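Local atomic coordinates of tryptophan--tRNA ligase (Mycoplasma pneumoniae, PDB entry 2YY5), a protein that catalyses the ATP-dependent attachment of L-tryptophan to tRNA(Trp), releasing AMP and diphosphate, and works as a homodimer. Residues S90-L95 with R330-L335; T253-L258 with K288-E293. The protein carries 1 engineered substitution. All coordinates share one frame; numbering follows the deposited sequence.

Interaction 1. Residues S90-L95 with R330-L335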
loop_
_atom_site.group_PDB
_atom_site.type_symbol
_atom_site.label_atom_id
_atom_site.label_comp_id
_atom_site.label_asym_id
_atom_site.label_seq_id
_atom_site.Cartn_x
_atom_site.Cartn_y
_atom_site.Cartn_z
ATOM N N SER B 90 4.353 3.840 -3.955
ATOM C CA SER B 90 3.402 3.375 -2.959
ATOM C C SER B 90 1.977 3.655 -3.434
ATOM O O SER B 90 1.076 2.833 -3.251
ATOM C CB SER B 90 3.643 4.075 -1.614
ATOM O OG SER B 90 3.314 5.453 -1.674
ATOM N N MET B 91 1.779 4.812 -4.056
ATOM C CA MET B 91 0.450 5.177 -4.520
ATOM C C MET B 91 -0.032 4.307 -5.661
ATOM O O MET B 91 -1.159 3.824 -5.638
ATOM C CB MET B 91 0.407 6.647 -4.929
ATOM C CG MET B 91 -0.976 7.132 -5.348
ATOM S SD MET B 91 -2.303 6.607 -4.233
ATOM C CE MET B 91 -2.357 7.946 -3.084
ATOM N N MET B 92 0.811 4.105 -6.664
ATOM C CA MET B 92 0.419 3.280 -7.794
ATOM C C MET B 92 0.223 1.846 -7.313
ATOM O O MET B 92 -0.715 1.164 -7.730
ATOM C CB MET B 92 1.486 3.340 -8.900
ATOM C CG MET B 92 1.156 2.524 -10.156
ATOM S SD MET B 92 -0.407 2.983 -10.980
ATOM C CE MET B 92 0.182 4.130 -12.189
ATOM N N GLY B 93 1.101 1.404 -6.415
ATOM C CA GLY B 93 1.020 0.054 -5.882
ATOM C C GLY B 93 -0.297 -0.160 -5.170
ATOM O O GLY B 93 -0.861 -1.264 -5.188
ATOM N N TYR B 94 -0.789 0.911 -4.550
ATOM C CA TYR B 94 -2.055 0.879 -3.832
ATOM C C TYR B 94 -3.234 0.743 -4.787
ATOM O O TYR B 94 -4.173 -0.010 -4.514
ATOM C CB TYR B 94 -2.223 2.140 -2.973
ATOM C CG TYR B 94 -3.505 2.157 -2.161
ATOM C CD1 TYR B 94 -4.682 2.712 -2.672
ATOM C CD2 TYR B 94 -3.551 1.572 -0.903
ATOM C CE1 TYR B 94 -5.863 2.672 -1.948
ATOM C CE2 TYR B 94 -4.718 1.529 -0.173
ATOM C CZ TYR B 94 -5.872 2.072 -0.691
ATOM O OH TYR B 94 -7.021 1.981 0.058
ATOM N N LEU B 95 -3.197 1.460 -5.908
ATOM C CA LEU B 95 -4.295 1.373 -6.870
ATOM C C LEU B 95 -4.375 -0.044 -7.407
ATOM O O LEU B 95 -5.458 -0.587 -7.600
ATOM C CB LEU B 95 -4.097 2.353 -8.029
ATOM C CG LEU B 95 -4.022 3.833 -7.674
ATOM C CD1 LEU B 95 -4.008 4.646 -8.947
ATOM C CD2 LEU B 95 -5.207 4.219 -6.806
ATOM N N ARG B 330 5.210 10.706 -12.403
ATOM C CA ARG B 330 4.143 11.652 -12.101
ATOM C C ARG B 330 3.158 11.729 -13.257
ATOM O O ARG B 330 1.941 11.733 -13.044
ATOM C CB ARG B 330 4.707 13.044 -11.801
ATOM C CG ARG B 330 5.799 13.036 -10.752
ATOM C CD ARG B 330 5.763 14.263 -9.872
ATOM N NE ARG B 330 7.032 14.450 -9.170
ATOM C CZ ARG B 330 7.221 15.294 -8.159
ATOM N NH1 ARG B 330 8.415 15.395 -7.593
ATOM N NH2 ARG B 330 6.217 16.028 -7.696
ATOM N N THR B 331 3.682 11.776 -14.479
ATOM C CA THR B 331 2.831 11.855 -15.659
ATOM C C THR B 331 1.847 10.699 -15.705
ATOM O O THR B 331 0.661 10.896 -15.950
ATOM C CB THR B 331 3.654 11.840 -16.962
ATOM O OG1 THR B 331 4.445 13.029 -17.041
ATOM C CG2 THR B 331 2.729 11.775 -18.175
ATOM N N THR B 332 2.343 9.493 -15.471
ATOM C CA THR B 332 1.508 8.304 -15.502
ATOM C C THR B 332 0.481 8.286 -14.381
ATOM O O THR B 332 -0.707 8.082 -14.633
ATOM C CB THR B 332 2.366 7.035 -15.407
ATOM O OG1 THR B 332 3.390 7.087 -16.404
ATOM C CG2 THR B 332 1.513 5.787 -15.624
ATOM N N LEU B 333 0.933 8.502 -13.146
ATOM C CA LEU B 333 0.033 8.495 -11.994
ATOM C C LEU B 333 -1.094 9.509 -12.171
ATOM O O LEU B 333 -2.241 9.244 -11.819
ATOM C CB LEU B 333 0.803 8.792 -10.704
ATOM C CG LEU B 333 -0.041 8.844 -9.423
ATOM C CD1 LEU B 333 -0.855 7.564 -9.288
ATOM C CD2 LEU B 333 0.862 9.029 -8.210
ATOM N N ALA B 334 -0.757 10.665 -12.736
ATOM C CA ALA B 334 -1.730 11.724 -12.965
ATOM C C ALA B 334 -2.837 11.241 -13.901
ATOM O O ALA B 334 -4.022 11.513 -13.687
ATOM C CB ALA B 334 -1.036 12.941 -13.556
ATOM N N LEU B 335 -2.448 10.515 -14.939
ATOM C CA LEU B 335 -3.425 10.010 -15.878
ATOM C C LEU B 335 -4.313 8.968 -15.209
ATOM O O LEU B 335 -5.514 8.909 -15.484
ATOM C CB LEU B 335 -2.714 9.449 -17.120
ATOM C CG LEU B 335 -2.232 10.488 -18.158
ATOM C CD1 LEU B 335 -2.296 11.915 -17.595
ATOM C CD2 LEU B 335 -0.813 10.149 -18.591
#

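Interaction 2. Residues T253-L258 with K288-E293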
loop_
_atom_site.group_PDB
_atom_site.type_symbol
_atom_site.label_atom_id
_atom_site.label_comp_id
_atom_site.label_asym_id
_atom_site.label_seq_id
_atom_site.Cartn_x
_atom_site.Cartn_y
_atom_site.Cartn_z
ATOM N N THR B 253 26.302 -23.820 -18.878
ATOM C CA THR B 253 25.692 -22.606 -19.407
ATOM C C THR B 253 26.211 -21.352 -18.678
ATOM O O THR B 253 26.225 -20.263 -19.257
ATOM C CB THR B 253 24.104 -22.669 -19.404
ATOM O OG1 THR B 253 23.567 -21.596 -18.624
ATOM C CG2 THR B 253 23.596 -23.992 -18.865
ATOM N N ILE B 254 26.659 -21.509 -17.430
ATOM C CA ILE B 254 27.204 -20.381 -16.664
ATOM C C ILE B 254 28.519 -19.989 -17.304
ATOM O O ILE B 254 28.794 -18.803 -17.514
ATOM C CB ILE B 254 27.512 -20.743 -15.188
ATOM C CG1 ILE B 254 26.212 -20.971 -14.412
ATOM C CG2 ILE B 254 28.318 -19.621 -14.535
ATOM C CD1 ILE B 254 26.420 -21.603 -13.053
ATOM N N LEU B 255 29.328 -21.009 -17.592
ATOM C CA LEU B 255 30.637 -20.841 -18.218
ATOM C C LEU B 255 30.481 -20.106 -19.556
ATOM O O LEU B 255 31.237 -19.180 -19.853
ATOM C CB LEU B 255 31.291 -22.214 -18.458
ATOM C CG LEU B 255 32.825 -22.364 -18.450
ATOM C CD1 LEU B 255 33.221 -23.450 -19.440
ATOM C CD2 LEU B 255 33.510 -21.067 -18.831
ATOM N N LYS B 256 29.501 -20.521 -20.360
ATOM C CA LYS B 256 29.271 -19.886 -21.656
ATOM C C LYS B 256 28.958 -18.390 -21.524
ATOM O O LYS B 256 29.450 -17.573 -22.305
ATOM C CB LYS B 256 28.128 -20.587 -22.420
ATOM C CG LYS B 256 27.938 -20.023 -23.841
ATOM C CD LYS B 256 27.061 -20.887 -24.750
ATOM C CE LYS B 256 25.576 -20.706 -24.468
ATOM N NZ LYS B 256 24.723 -21.461 -25.432
ATOM N N ALA B 257 28.138 -18.046 -20.534
ATOM C CA ALA B 257 27.747 -16.664 -20.291
ATOM C C ALA B 257 28.914 -15.813 -19.782
ATOM O O ALA B 257 29.011 -14.623 -20.093
ATOM C CB ALA B 257 26.588 -16.625 -19.287
ATOM N N LEU B 258 29.802 -16.419 -19.002
ATOM C CA LEU B 258 30.941 -15.690 -18.461
ATOM C C LEU B 258 32.021 -15.414 -19.497
ATOM O O LEU B 258 32.755 -14.435 -19.391
ATOM C CB LEU B 258 31.537 -16.454 -17.280
ATOM C CG LEU B 258 30.603 -16.642 -16.086
ATOM C CD1 LEU B 258 31.360 -17.363 -14.967
ATOM C CD2 LEU B 258 30.090 -15.285 -15.604
ATOM N N LYS B 288 35.019 -27.661 -13.910
ATOM C CA LYS B 288 34.988 -26.863 -12.687
ATOM C C LYS B 288 36.144 -25.880 -12.665
ATOM O O LYS B 288 35.997 -24.738 -12.225
ATOM C CB LYS B 288 35.047 -27.765 -11.457
ATOM C CG LYS B 288 33.750 -28.495 -11.181
ATOM C CD LYS B 288 33.845 -29.385 -9.949
ATOM C CE LYS B 288 32.495 -30.033 -9.649
ATOM N NZ LYS B 288 32.565 -30.982 -8.512
ATOM N N ASN B 289 37.295 -26.339 -13.147
ATOM C CA ASN B 289 38.495 -25.517 -13.217
ATOM C C ASN B 289 38.281 -24.282 -14.079
ATOM O O ASN B 289 38.607 -23.171 -13.667
ATOM C CB ASN B 289 39.659 -26.322 -13.793
ATOM C CG ASN B 289 40.563 -26.884 -12.721
ATOM O OD1 ASN B 289 40.279 -27.921 -12.125
ATOM N ND2 ASN B 289 41.660 -26.184 -12.456
ATOM N N ALA B 290 37.743 -24.489 -15.281
ATOM C CA ALA B 290 37.491 -23.397 -16.212
ATOM C C ALA B 290 36.380 -22.479 -15.701
ATOM O O ALA B 290 36.412 -21.262 -15.917
ATOM C CB ALA B 290 37.130 -23.957 -17.580
ATOM N N LEU B 291 35.398 -23.070 -15.025
ATOM C CA LEU B 291 34.289 -22.305 -14.473
ATOM C C LEU B 291 34.800 -21.440 -13.332
ATOM O O LEU B 291 34.396 -20.286 -13.190
ATOM C CB LEU B 291 33.198 -23.242 -13.955
ATOM C CG LEU B 291 31.985 -22.565 -13.311
ATOM C CD1 LEU B 291 31.328 -21.627 -14.322
ATOM C CD2 LEU B 291 30.995 -23.626 -12.822
ATOM N N THR B 292 35.701 -22.002 -12.530
ATOM C CA THR B 292 36.273 -21.280 -11.403
ATOM C C THR B 292 37.112 -20.085 -11.846
ATOM O O THR B 292 37.157 -19.074 -11.154
ATOM C CB THR B 292 37.146 -22.203 -10.522
ATOM O OG1 THR B 292 36.313 -23.170 -9.870
ATOM C CG2 THR B 292 37.882 -21.394 -9.469
ATOM N N GLU B 293 37.769 -20.193 -12.994
ATOM C CA GLU B 293 38.595 -19.094 -13.492
ATOM C C GLU B 293 37.721 -17.970 -14.046
ATOM O O GLU B 293 37.912 -16.808 -13.700
ATOM C CB GLU B 293 39.555 -19.590 -14.578
ATOM C CG GLU B 293 40.613 -18.575 -14.996
ATOM C CD GLU B 293 41.466 -19.077 -16.155
ATOM O OE1 GLU B 293 41.984 -20.211 -16.059
ATOM O OE2 GLU B 293 41.622 -18.345 -17.156
#

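Interaction 1. Residues S90-L95 with R330-L335
Leu333 lays its two methyl groups against Met91, the two side chains crossing at about a right angle, with Leu333 CD2 3.9 Å from Met91 CG. The contact joins helix 87-98, which belongs to the Rossmann-type catalytic domain of this class I synthetase, to the long helix 311-340 near the C-terminus. The axes of the two short segments come within 10.8 Å at closest, inclined at 35°, and no hydrogen bond crosses between them; the join rests on apolar packing that buries 185 Å². Leu333 sits at its centre: chi1 of 179° swings CG away from the backbone N and carries the branch across, where CD1 also meets Leu95 CD1 at 4.3 Å. The bends at chi2 and chi3 lead the end of Met91 away from 330-335; its side chain also touches Tyr337 of helix 311-340 and packs on Ser90 of the second subunit, so helix 87-98 is shared between this join and the dimer interface. The side chain of Met92 is about 11 Å from the bound tryptophanyl-adenylate analogue, too far to touch it. Thr332 divides its branches: OG1 hydrogen-bonds to the carbonyls of Leu145 and Thr328, while CG2 meets the bent chain of Met92 at its terminal CE, 4.0 Å away.

Interaction 2. Residues T253-L258 with K288-E293
Close to the predicted ATP-binding residues, helix 246-259 packs against the long helix 284-308, and residues 253-258 and 288-293 form part of that interface. Leu291 is the central side chain. Its CD1 lies 3.6 Å from Ile254 CG2, the two side chains meeting at a slant. The same methyl is 4.2 Å from Leu255 CB and also packs on Leu258 CD1. One branch of one leucine thus touches three residues along little more than a turn of the facing helix. Chi1 of 178° sets CG of Leu291 opposite the backbone N and directs its branch toward 253-258. The axes of the two short segments approach to 9.6 Å at 40°, and the CA atoms of Leu255 and Leu291 come within 5.4 Å of each other. In the class I fold this helical region lies beside the KMSKS loop: Ile254 also packs on Ile193 and has its side chain about 5 Å from that of Met203, both predicted ATP-binding residues, and it touches Leu19 and Leu23 of helix 19-26, which starts in the HIGH region. At the flank, Leu255 CD1 meets Ala290 CB at 4.4 Å. Within 288-293 of helix 284-308 there is a side-chain bond as well, Thr292 OG1 donating to Lys288 O over 2.8 Å from above the carbonyl plane, while Thr292 N reaches that oxygen from the opposite face.

How the interactions relate
Interactions 1 and 2 lie on opposite sides of the chain's centre, their own centres 43 Å apart and their nearest atoms about 33 Å, so neither touches the other. Along the chain interaction 2 is nested: residues 253-258 and 288-293 both fall between 90-95 and 330-335. The contacts share no helix, but helices 284-308 and 311-340 follow one another and carry the chain from the KMSKS side back to the catalytic domain. Interaction 1, where the second subunit also packs, joins sequence-distant helices nearer the predicted tryptophan-binding Asp142; interaction 2, reached by no other chain, joins segments 30 residues apart at their closest ends, beside predicted ATP-binding residues.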